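Local coordinates for 11R-lipoxygenase (Gersemia fruticosa, PDB 3VF1), which probably adds molecular oxygen to polyunsaturated fatty acids as a calcium-dependent, non-heme iron dioxygenase of lipid metabolism, at residues Asn266-Arg271 against Leu393-Leu398; Gln385-Ile390 against Phe580-Thr585; Asp471-Val476 against Leu564-Phe569. All blocks are in the same frame, centred on the assembly; numbering follows the deposited sequence.

All three contacts lie in the lipoxygenase catalytic domain. Contacts 1 and 2 sit next to its iron and contact 3 farther out, the side chains of Phe569 and Tyr473 being about 9 Å from those of the ligands His575 and His397, respectively. Contacts 1 and 2 share helix 369-410, their centres about 9 Å apart, with Arg395 N probably donating to Ile390 O at 2.9 Å. Contact 1 contains His397; in contact 2 the side chain of Gln582 comes within about 6 Å of the metal. Contact 3, centred about 13 Å from contact 1, touches it where Tyr473 OH and Arg395 O lie 2.8 Å apart. Contacts 2 and 3 do not touch, nearest atoms about 6 Å apart.

Contact 1: residues Asn266-Arg271 against Leu393-Leu398; sequences NPEVIR and LLRCHL. With FE2 (Fe (II) ion), chain E.
Glu268 is the residue of the 266-271 loop that meets Arg395 of helix 369-410, and Asn266, two positions earlier, braces the loop only weakly. The amide oxygen OD1 of Asn266 receives a weak hydrogen bond from Glu268 N at 3.5 Å and also pairs with Thr391 OG1, tying the loop to the helix one turn before Arg395. At Glu268, CG stands anti to the carbonyl carbon (chi1 -74°) and the chain runs extended beyond it, which carries the carboxylate across to the arginine. There OE2 approaches the edge of the guanidinium, near its plane, and takes a weak, long hydrogen bond from Arg395 NE at 3.4 Å, part of a salt bridge. Carboxylate and guanidinium planes are turned 68° apart, so this is not a flat, two-pronged pairing; the second oxygen, OE1, instead lies 3.6 Å from Arg395 CD and is hydrogen-bonded to Thr391 OG1, the stronger polar partner of the acid. Arg395 bends at chi3 (63°) and sends NH2 to Ser472 OG. The buried guanidinium thus has at least an acid, a hydroxyl and the Tyr473 ring about it, which probably eases the cost of burying its charge. Two residues on, His397 binds the iron through NE2 at 2.2 Å, alongside His392, His575, Asn579, the terminal carboxylate of Ile698, and a water 2.4 Å from the iron. Such a long helix, with a wider pi-type turn and two histidine ligands, is characteristic of the lipoxygenase non-heme iron site.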
loop_
_atom_site.group_PDB
_atom_site.type_symbol
_atom_site.label_atom_id
_atom_site.label_comp_id
_atom_site.label_asym_id
_atom_site.label_seq_id
_atom_site.Cartn_x
_atom_site.Cartn_y
_atom_site.Cartn_z
ATOM N N ASN A 266 -0.602 13.332 0.311
ATOM C CA ASN A 266 0.694 13.303 0.978
ATOM C C ASN A 266 0.730 14.177 2.229
ATOM O O ASN A 266 1.183 15.321 2.179
ATOM C CB ASN A 266 1.786 13.750 0.008
ATOM C CG ASN A 266 3.169 13.688 0.620
ATOM O OD1 ASN A 266 3.383 13.018 1.633
ATOM N ND2 ASN A 266 4.120 14.382 0.008
ATOM N N PRO A 267 0.250 13.637 3.360
ATOM C CA PRO A 267 0.210 14.347 4.641
ATOM C C PRO A 267 1.410 14.026 5.533
ATOM O O PRO A 267 1.277 14.052 6.756
ATOM C CB PRO A 267 -1.068 13.805 5.274
ATOM C CG PRO A 267 -1.116 12.379 4.804
ATOM C CD PRO A 267 -0.460 12.347 3.435
ATOM N N GLU A 268 2.562 13.740 4.931
ATOM C CA GLU A 268 3.720 13.267 5.685
ATOM C C GLU A 268 4.802 14.322 5.911
ATOM O O GLU A 268 5.784 14.057 6.603
ATOM C CB GLU A 268 4.353 12.074 4.966
ATOM C CG GLU A 268 3.565 10.781 5.075
ATOM C CD GLU A 268 4.372 9.576 4.620
ATOM O OE1 GLU A 268 5.299 9.756 3.797
ATOM O OE2 GLU A 268 4.088 8.454 5.094
ATOM N N VAL A 269 4.635 15.508 5.338
ATOM C CA VAL A 269 5.724 16.482 5.311
ATOM C C VAL A 269 5.544 17.647 6.282
ATOM O O VAL A 269 6.464 17.982 7.027
ATOM C CB VAL A 269 5.928 17.041 3.892
ATOM C CG1 VAL A 269 7.109 18.000 3.867
ATOM C CG2 VAL A 269 6.145 15.904 2.904
ATOM N N ILE A 270 4.371 18.268 6.275
ATOM C CA ILE A 270 4.153 19.466 7.078
ATOM C C ILE A 270 4.348 19.182 8.565
ATOM O O ILE A 270 3.995 18.110 9.053
ATOM C CB ILE A 270 2.750 20.058 6.852
ATOM C CG1 ILE A 270 2.647 21.435 7.509
ATOM C CG2 ILE A 270 1.677 19.121 7.395
ATOM C CD1 ILE A 270 1.456 22.247 7.041
ATOM N N ARG A 271 4.914 20.150 9.279
ATOM C CA ARG A 271 5.132 20.009 10.713
ATOM C C ARG A 271 5.237 21.367 11.395
ATOM O O ARG A 271 5.578 22.365 10.763
ATOM C CB ARG A 271 6.402 19.205 10.983
ATOM C CG ARG A 271 7.687 19.911 10.592
ATOM C CD ARG A 271 8.885 19.024 10.851
ATOM N NE ARG A 271 8.918 18.570 12.239
ATOM C CZ ARG A 271 9.467 17.430 12.651
ATOM N NH1 ARG A 271 10.040 16.603 11.785
ATOM N NH2 ARG A 271 9.437 17.113 13.938
ATOM N N LEU A 393 5.461 4.722 -3.230
ATOM C CA LEU A 393 6.218 3.544 -3.646
ATOM C C LEU A 393 7.115 2.989 -2.539
ATOM O O LEU A 393 6.989 1.826 -2.165
ATOM C CB LEU A 393 7.038 3.848 -4.903
ATOM C CG LEU A 393 6.198 4.042 -6.170
ATOM C CD1 LEU A 393 7.072 4.440 -7.353
ATOM C CD2 LEU A 393 5.411 2.781 -6.494
ATOM N N LEU A 394 8.013 3.810 -2.010
ATOM C CA LEU A 394 8.948 3.332 -0.995
ATOM C C LEU A 394 8.251 2.940 0.305
ATOM O O LEU A 394 8.314 1.786 0.731
ATOM C CB LEU A 394 10.015 4.385 -0.692
ATOM C CG LEU A 394 10.962 3.994 0.448
ATOM C CD1 LEU A 394 11.698 2.702 0.116
ATOM C CD2 LEU A 394 11.949 5.109 0.755
ATOM N N ARG A 395 7.582 3.902 0.931
ATOM C CA ARG A 395 7.095 3.726 2.295
ATOM C C ARG A 395 5.870 2.815 2.411
ATOM O O ARG A 395 5.493 2.426 3.516
ATOM C CB ARG A 395 6.816 5.089 2.935
ATOM C CG ARG A 395 8.078 5.870 3.265
ATOM C CD ARG A 395 7.773 7.166 4.002
ATOM N NE ARG A 395 7.143 6.935 5.300
ATOM C CZ ARG A 395 7.799 6.611 6.412
ATOM N NH1 ARG A 395 9.118 6.463 6.402
ATOM N NH2 ARG A 395 7.131 6.426 7.542
ATOM N N CYS A 396 5.250 2.477 1.285
ATOM C CA CYS A 396 4.145 1.521 1.292
ATOM C C CYS A 396 4.516 0.240 0.550
ATOM O O CYS A 396 4.606 -0.829 1.153
ATOM C CB CYS A 396 2.876 2.126 0.678
ATOM S SG CYS A 396 2.073 3.397 1.681
ATOM N N HIS A 397 4.728 0.353 -0.756
ATOM C CA HIS A 397 4.990 -0.819 -1.586
ATOM C C HIS A 397 6.262 -1.560 -1.166
ATOM O O HIS A 397 6.204 -2.729 -0.786
ATOM C CB HIS A 397 5.074 -0.423 -3.065
ATOM C CG HIS A 397 3.742 -0.175 -3.702
ATOM N ND1 HIS A 397 3.222 -0.994 -4.681
ATOM C CD2 HIS A 397 2.821 0.797 -3.497
ATOM C CE1 HIS A 397 2.041 -0.536 -5.055
ATOM N NE2 HIS A 397 1.774 0.549 -4.351
ATOM N N LEU A 398 7.403 -0.883 -1.231
ATOM C CA LEU A 398 8.690 -1.541 -1.020
ATOM C C LEU A 398 8.962 -1.900 0.444
ATOM O O LEU A 398 9.528 -2.953 0.728
ATOM C CB LEU A 398 9.826 -0.671 -1.566
ATOM C CG LEU A 398 9.736 -0.345 -3.061
ATOM C CD1 LEU A 398 10.977 0.402 -3.524
ATOM C CD2 LEU A 398 9.533 -1.606 -3.889
HETATM FE FE FE2 E . -0.076 1.558 -4.818
HETATM O O HOH W 1 -0.605 2.049 -7.051
#

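Contact 2: residues Gln385-Ile390 against Phe580-Thr585; sequences QYHQMI and FSQMAT
Gln388 and Gln582 meet amide to amide: NE2 of Gln388 donates to OE1 of Gln582 at 2.9 Å, with an N-H...O angle of 146°. The donor lies in the carbonyl plane of Gln582, whereas the acceptor is tilted from the amide plane of Gln388, and the two amides are 27° apart. The same OE1 also sits at the edge of the His387 imidazole, 3.5 Å from CE1, while Gln582 CG is 3.8 Å from that carbon; ring and amide planes are steeply turned, 70° apart. One carbonyl oxygen thus faces both an N-H and a ring carbon of neighbouring residues on helix 369-410. Gln388 gets its amide there by a bend at chi2, whereas Gln582 reaches over with its chain extended beyond CG. Behind these groups stand the bonds that fix them. Gln582 NE2 donates to Asn579 O, which sets the flip of the amide and presents OE1 to Gln388. The His387 ring is held through NE2 by Val578 O, near the end of helix 557-579. An alanine in place of Gln582 would probably leave the buried Gln388 NE2 without this acceptor and open a gap beside the His387 ring. Helix 619-632 closes over the pair, Met625 packing on Gln388, and Val629 and Leu632 on Gln582. Both glutamines adjoin iron ligands: the side chain of Gln388 is about 4 Å from that of His392, and that of Gln582 about 4 Å from that of Asn579. A glutamine pair joining ligand-bearing helix 369-410 to the short helix 582-586, just after helix 557-579, is consistent with the second shell of a lipoxygenase iron site.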
loop_
_atom_site.group_PDB
_atom_site.type_symbol
_atom_site.label_atom_id
_atom_site.label_comp_id
_atom_site.label_asym_id
_atom_site.label_seq_id
_atom_site.Cartn_x
_atom_site.Cartn_y
_atom_site.Cartn_z
ATOM N N GLN A 385 7.018 14.934 -6.269
ATOM C CA GLN A 385 8.193 14.077 -6.343
ATOM C C GLN A 385 8.253 13.240 -5.074
ATOM O O GLN A 385 8.444 12.025 -5.117
ATOM C CB GLN A 385 9.483 14.899 -6.465
ATOM C CG GLN A 385 9.441 16.050 -7.460
ATOM C CD GLN A 385 9.038 15.613 -8.854
ATOM O OE1 GLN A 385 9.741 14.836 -9.498
ATOM N NE2 GLN A 385 7.901 16.116 -9.327
ATOM N N TYR A 386 8.081 13.914 -3.941
ATOM C CA TYR A 386 8.133 13.275 -2.635
ATOM C C TYR A 386 7.031 12.226 -2.497
ATOM O O TYR A 386 7.283 11.108 -2.056
ATOM C CB TYR A 386 7.988 14.334 -1.540
ATOM C CG TYR A 386 8.309 13.843 -0.147
ATOM C CD1 TYR A 386 7.436 13.006 0.537
ATOM C CD2 TYR A 386 9.478 14.231 0.493
ATOM C CE1 TYR A 386 7.724 12.561 1.814
ATOM C CE2 TYR A 386 9.777 13.792 1.769
ATOM C CZ TYR A 386 8.895 12.958 2.425
ATOM O OH TYR A 386 9.188 12.519 3.694
ATOM N N HIS A 387 5.812 12.588 -2.882
ATOM C CA HIS A 387 4.670 11.698 -2.705
ATOM C C HIS A 387 4.798 10.411 -3.514
ATOM O O HIS A 387 4.593 9.320 -2.990
ATOM C CB HIS A 387 3.369 12.396 -3.094
ATOM C CG HIS A 387 2.213 11.458 -3.248
ATOM N ND1 HIS A 387 1.687 11.123 -4.477
ATOM C CD2 HIS A 387 1.498 10.767 -2.332
ATOM C CE1 HIS A 387 0.688 10.277 -4.310
ATOM N NE2 HIS A 387 0.553 10.042 -3.017
ATOM N N GLN A 388 5.130 10.545 -4.793
ATOM C CA GLN A 388 5.172 9.397 -5.689
ATOM C C GLN A 388 6.247 8.389 -5.292
ATOM O O GLN A 388 5.979 7.194 -5.202
ATOM C CB GLN A 388 5.409 9.855 -7.129
ATOM C CG GLN A 388 4.232 10.585 -7.747
ATOM C CD GLN A 388 3.007 9.698 -7.892
ATOM O OE1 GLN A 388 3.117 8.473 -7.964
ATOM N NE2 GLN A 388 1.833 10.314 -7.931
ATOM N N MET A 389 7.458 8.875 -5.052
ATOM C CA MET A 389 8.596 7.992 -4.826
ATOM C C MET A 389 8.756 7.569 -3.367
ATOM O O MET A 389 9.075 6.415 -3.086
ATOM C CB MET A 389 9.884 8.658 -5.315
ATOM C CG MET A 389 9.838 9.094 -6.771
ATOM S SD MET A 389 9.161 7.821 -7.860
ATOM C CE MET A 389 10.209 6.425 -7.463
ATOM N N ILE A 390 8.534 8.495 -2.440
ATOM C CA ILE A 390 8.775 8.216 -1.026
ATOM C C ILE A 390 7.508 7.796 -0.286
ATOM O O ILE A 390 7.460 6.721 0.312
ATOM C CB ILE A 390 9.407 9.428 -0.310
ATOM C CG1 ILE A 390 10.830 9.652 -0.828
ATOM C CG2 ILE A 390 9.420 9.213 1.198
ATOM C CD1 ILE A 390 11.527 10.858 -0.231
ATOM N N PHE A 580 -5.428 5.846 -3.614
ATOM C CA PHE A 580 -6.718 5.981 -4.288
ATOM C C PHE A 580 -7.252 7.409 -4.244
ATOM O O PHE A 580 -8.304 7.703 -4.814
ATOM C CB PHE A 580 -7.735 5.006 -3.692
ATOM C CG PHE A 580 -7.367 3.566 -3.894
ATOM C CD1 PHE A 580 -7.531 2.964 -5.129
ATOM C CD2 PHE A 580 -6.846 2.819 -2.854
ATOM C CE1 PHE A 580 -7.185 1.642 -5.323
ATOM C CE2 PHE A 580 -6.497 1.496 -3.039
ATOM C CZ PHE A 580 -6.666 0.906 -4.276
ATOM N N SER A 581 -6.521 8.292 -3.572
ATOM C CA SER A 581 -6.859 9.708 -3.542
ATOM C C SER A 581 -6.139 10.461 -4.660
ATOM O O SER A 581 -6.264 11.681 -4.777
ATOM C CB SER A 581 -6.464 10.307 -2.195
ATOM O OG SER A 581 -5.072 10.161 -1.973
ATOM N N GLN A 582 -5.395 9.729 -5.481
ATOM C CA GLN A 582 -4.518 10.341 -6.478
ATOM C C GLN A 582 -5.258 11.020 -7.628
ATOM O O GLN A 582 -4.719 11.928 -8.255
ATOM C CB GLN A 582 -3.548 9.302 -7.041
ATOM C CG GLN A 582 -2.339 9.051 -6.161
ATOM C CD GLN A 582 -1.360 8.084 -6.789
ATOM O OE1 GLN A 582 -0.242 8.455 -7.143
ATOM N NE2 GLN A 582 -1.775 6.832 -6.929
ATOM N N MET A 583 -6.480 10.587 -7.918
ATOM C CA MET A 583 -7.233 11.194 -9.011
ATOM C C MET A 583 -7.798 12.543 -8.577
ATOM O O MET A 583 -7.852 13.487 -9.364
ATOM C CB MET A 583 -8.359 10.273 -9.487
ATOM C CG MET A 583 -9.098 10.805 -10.709
ATOM S SD MET A 583 -8.013 11.127 -12.118
ATOM C CE MET A 583 -7.764 9.466 -12.745
ATOM N N ALA A 584 -8.216 12.628 -7.319
ATOM C CA ALA A 584 -8.685 13.886 -6.756
ATOM C C ALA A 584 -7.540 14.891 -6.678
ATOM O O ALA A 584 -7.756 16.100 -6.739
ATOM C CB ALA A 584 -9.274 13.655 -5.374
ATOM N N THR A 585 -6.320 14.381 -6.550
ATOM C CA THR A 585 -5.146 15.225 -6.357
ATOM C C THR A 585 -4.469 15.594 -7.675
ATOM O O THR A 585 -4.086 16.746 -7.878
ATOM C CB THR A 585 -4.116 14.530 -5.441
ATOM O OG1 THR A 585 -4.678 14.358 -4.134
ATOM C CG2 THR A 585 -2.838 15.348 -5.334
#

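Contact 3: residues Asp471-Val476 against Leu564-Phe569; sequences DSYDLV and LTVVVF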
loop_
_atom_site.group_PDB
_atom_site.type_symbol
_atom_site.label_atom_id
_atom_site.label_comp_id
_atom_site.label_asym_id
_atom_site.label_seq_id
_atom_site.Cartn_x
_atom_site.Cartn_y
_atom_site.Cartn_z
ATOM N N ASP A 471 10.459 3.864 13.595
ATOM C CA ASP A 471 9.878 4.863 14.485
ATOM C C ASP A 471 8.941 5.778 13.703
ATOM O O ASP A 471 7.948 6.274 14.239
ATOM C CB ASP A 471 10.967 5.697 15.162
ATOM C CG ASP A 471 11.754 4.907 16.190
ATOM O OD1 ASP A 471 11.312 3.798 16.562
ATOM O OD2 ASP A 471 12.813 5.402 16.633
ATOM N N SER A 472 9.263 5.997 12.431
ATOM C CA SER A 472 8.453 6.857 11.577
ATOM C C SER A 472 7.162 6.163 11.148
ATOM O O SER A 472 6.322 6.764 10.476
ATOM C CB SER A 472 9.250 7.294 10.345
ATOM O OG SER A 472 9.557 6.192 9.507
ATOM N N TYR A 473 7.008 4.900 11.534
ATOM C CA TYR A 473 5.798 4.147 11.221
ATOM C C TYR A 473 4.845 4.083 12.409
ATOM O O TYR A 473 3.698 3.666 12.267
ATOM C CB TYR A 473 6.151 2.740 10.742
ATOM C CG TYR A 473 6.545 2.695 9.287
ATOM C CD1 TYR A 473 7.845 2.974 8.890
ATOM C CD2 TYR A 473 5.612 2.386 8.308
ATOM C CE1 TYR A 473 8.204 2.940 7.558
ATOM C CE2 TYR A 473 5.962 2.350 6.975
ATOM C CZ TYR A 473 7.258 2.625 6.608
ATOM O OH TYR A 473 7.603 2.588 5.280
ATOM N N ASP A 474 5.321 4.496 13.578
ATOM C CA ASP A 474 4.447 4.637 14.734
ATOM C C ASP A 474 3.602 5.887 14.535
ATOM O O ASP A 474 4.019 6.993 14.875
ATOM C CB ASP A 474 5.259 4.736 16.026
ATOM C CG ASP A 474 4.386 4.705 17.267
ATOM O OD1 ASP A 474 3.220 5.144 17.190
ATOM O OD2 ASP A 474 4.867 4.240 18.321
ATOM N N LEU A 475 2.416 5.699 13.972
ATOM C CA LEU A 475 1.547 6.809 13.599
ATOM C C LEU A 475 1.369 7.804 14.739
ATOM O O LEU A 475 1.607 9.000 14.577
ATOM C CB LEU A 475 0.180 6.276 13.170
ATOM C CG LEU A 475 -0.782 7.299 12.570
ATOM C CD1 LEU A 475 -0.265 7.791 11.227
ATOM C CD2 LEU A 475 -2.172 6.700 12.430
ATOM N N VAL A 476 0.951 7.300 15.894
ATOM C CA VAL A 476 0.630 8.150 17.034
ATOM C C VAL A 476 1.793 9.063 17.412
ATOM O O VAL A 476 1.609 10.262 17.617
ATOM C CB VAL A 476 0.241 7.307 18.265
ATOM C CG1 VAL A 476 0.010 8.204 19.474
ATOM C CG2 VAL A 476 -1.000 6.476 17.971
ATOM N N LEU A 564 2.973 -5.839 14.138
ATOM C CA LEU A 564 1.942 -6.360 13.248
ATOM C C LEU A 564 0.892 -5.295 12.944
ATOM O O LEU A 564 0.330 -5.262 11.851
ATOM C CB LEU A 564 1.278 -7.594 13.861
ATOM C CG LEU A 564 2.191 -8.810 14.040
ATOM C CD1 LEU A 564 1.462 -9.914 14.787
ATOM C CD2 LEU A 564 2.691 -9.311 12.698
ATOM N N THR A 565 0.630 -4.427 13.917
ATOM C CA THR A 565 -0.298 -3.323 13.717
ATOM C C THR A 565 0.226 -2.411 12.612
ATOM O O THR A 565 -0.530 -1.962 11.750
ATOM C CB THR A 565 -0.488 -2.502 15.006
ATOM O OG1 THR A 565 -1.113 -3.315 16.009
ATOM C CG2 THR A 565 -1.355 -1.281 14.749
ATOM N N VAL A 566 1.529 -2.145 12.642
ATOM C CA VAL A 566 2.175 -1.335 11.618
ATOM C C VAL A 566 1.954 -1.926 10.231
ATOM O O VAL A 566 1.632 -1.206 9.287
ATOM C CB VAL A 566 3.694 -1.212 11.874
ATOM C CG1 VAL A 566 4.419 -0.748 10.617
ATOM C CG2 VAL A 566 3.965 -0.263 13.031
ATOM N N VAL A 567 2.126 -3.238 10.112
ATOM C CA VAL A 567 2.008 -3.909 8.823
ATOM C C VAL A 567 0.580 -3.846 8.288
ATOM O O VAL A 567 0.355 -3.471 7.139
ATOM C CB VAL A 567 2.446 -5.385 8.914
ATOM C CG1 VAL A 567 2.214 -6.094 7.587
ATOM C CG2 VAL A 567 3.906 -5.481 9.318
ATOM N N VAL A 568 -0.382 -4.218 9.125
ATOM C CA VAL A 568 -1.781 -4.243 8.715
ATOM C C VAL A 568 -2.267 -2.842 8.351
ATOM O O VAL A 568 -3.007 -2.660 7.381
ATOM C CB VAL A 568 -2.685 -4.819 9.827
ATOM C CG1 VAL A 568 -4.156 -4.677 9.451
ATOM C CG2 VAL A 568 -2.341 -6.274 10.091
ATOM N N PHE A 569 -1.846 -1.851 9.130
ATOM C CA PHE A 569 -2.263 -0.473 8.904
ATOM C C PHE A 569 -1.677 0.085 7.612
ATOM O O PHE A 569 -2.363 0.773 6.861
ATOM C CB PHE A 569 -1.844 0.409 10.079
ATOM C CG PHE A 569 -2.164 1.862 9.886
ATOM C CD1 PHE A 569 -3.393 2.371 10.275
ATOM C CD2 PHE A 569 -1.240 2.718 9.312
ATOM C CE1 PHE A 569 -3.692 3.706 10.096
ATOM C CE2 PHE A 569 -1.535 4.058 9.131
ATOM C CZ PHE A 569 -2.761 4.552 9.524
#
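Tyr473 turns its CG anti to the carbonyl carbon (chi1 -81°), and Val566 sets CG1 anti to the backbone N (chi1 163°), which brings that methyl against the tyrosine's CB at 3.9 Å. The ring atom CD2 of Tyr473 lies 4.1 Å from the same Val566 CG1, and the two side chains cross at about a right angle. The other valine methyl, CG2, comes to 4.0 Å from the carbonyl O of Tyr473, so the branched side chain straddles the backbone and root of the tyrosine. A second apolar pair forms two residues on: the CD2 methyl of Leu475 meets the far end of the Phe569 ring at CZ, 3.7 Å away, with CE1 slightly farther. Leucine and phenylalanine also cross at about a right angle. Val566 and Phe569 stand three residues apart on helix 557-579 and share the face turned to residues 471-476, where the 3-10 turn 471-473 passes into helix 475-481. Asp474, at the N-cap, caps a backbone N of that helix with its side chain, which leaves the backbone away from residues 564-569. Trp500 of helix 491-514 meets the Phe569 ring edge-to-face and also packs on Val566. At the other end of the ring, away from Val566, Tyr473 OH is hydrogen-bonded to Arg395 O, and the ring makes a cation-pi contact with that arginine. No hydrogen bond joins the two segments, so they are held by shape and the burial of apolar groups, while the polar end of Tyr473 is satisfied by the iron-bearing helix 369-410.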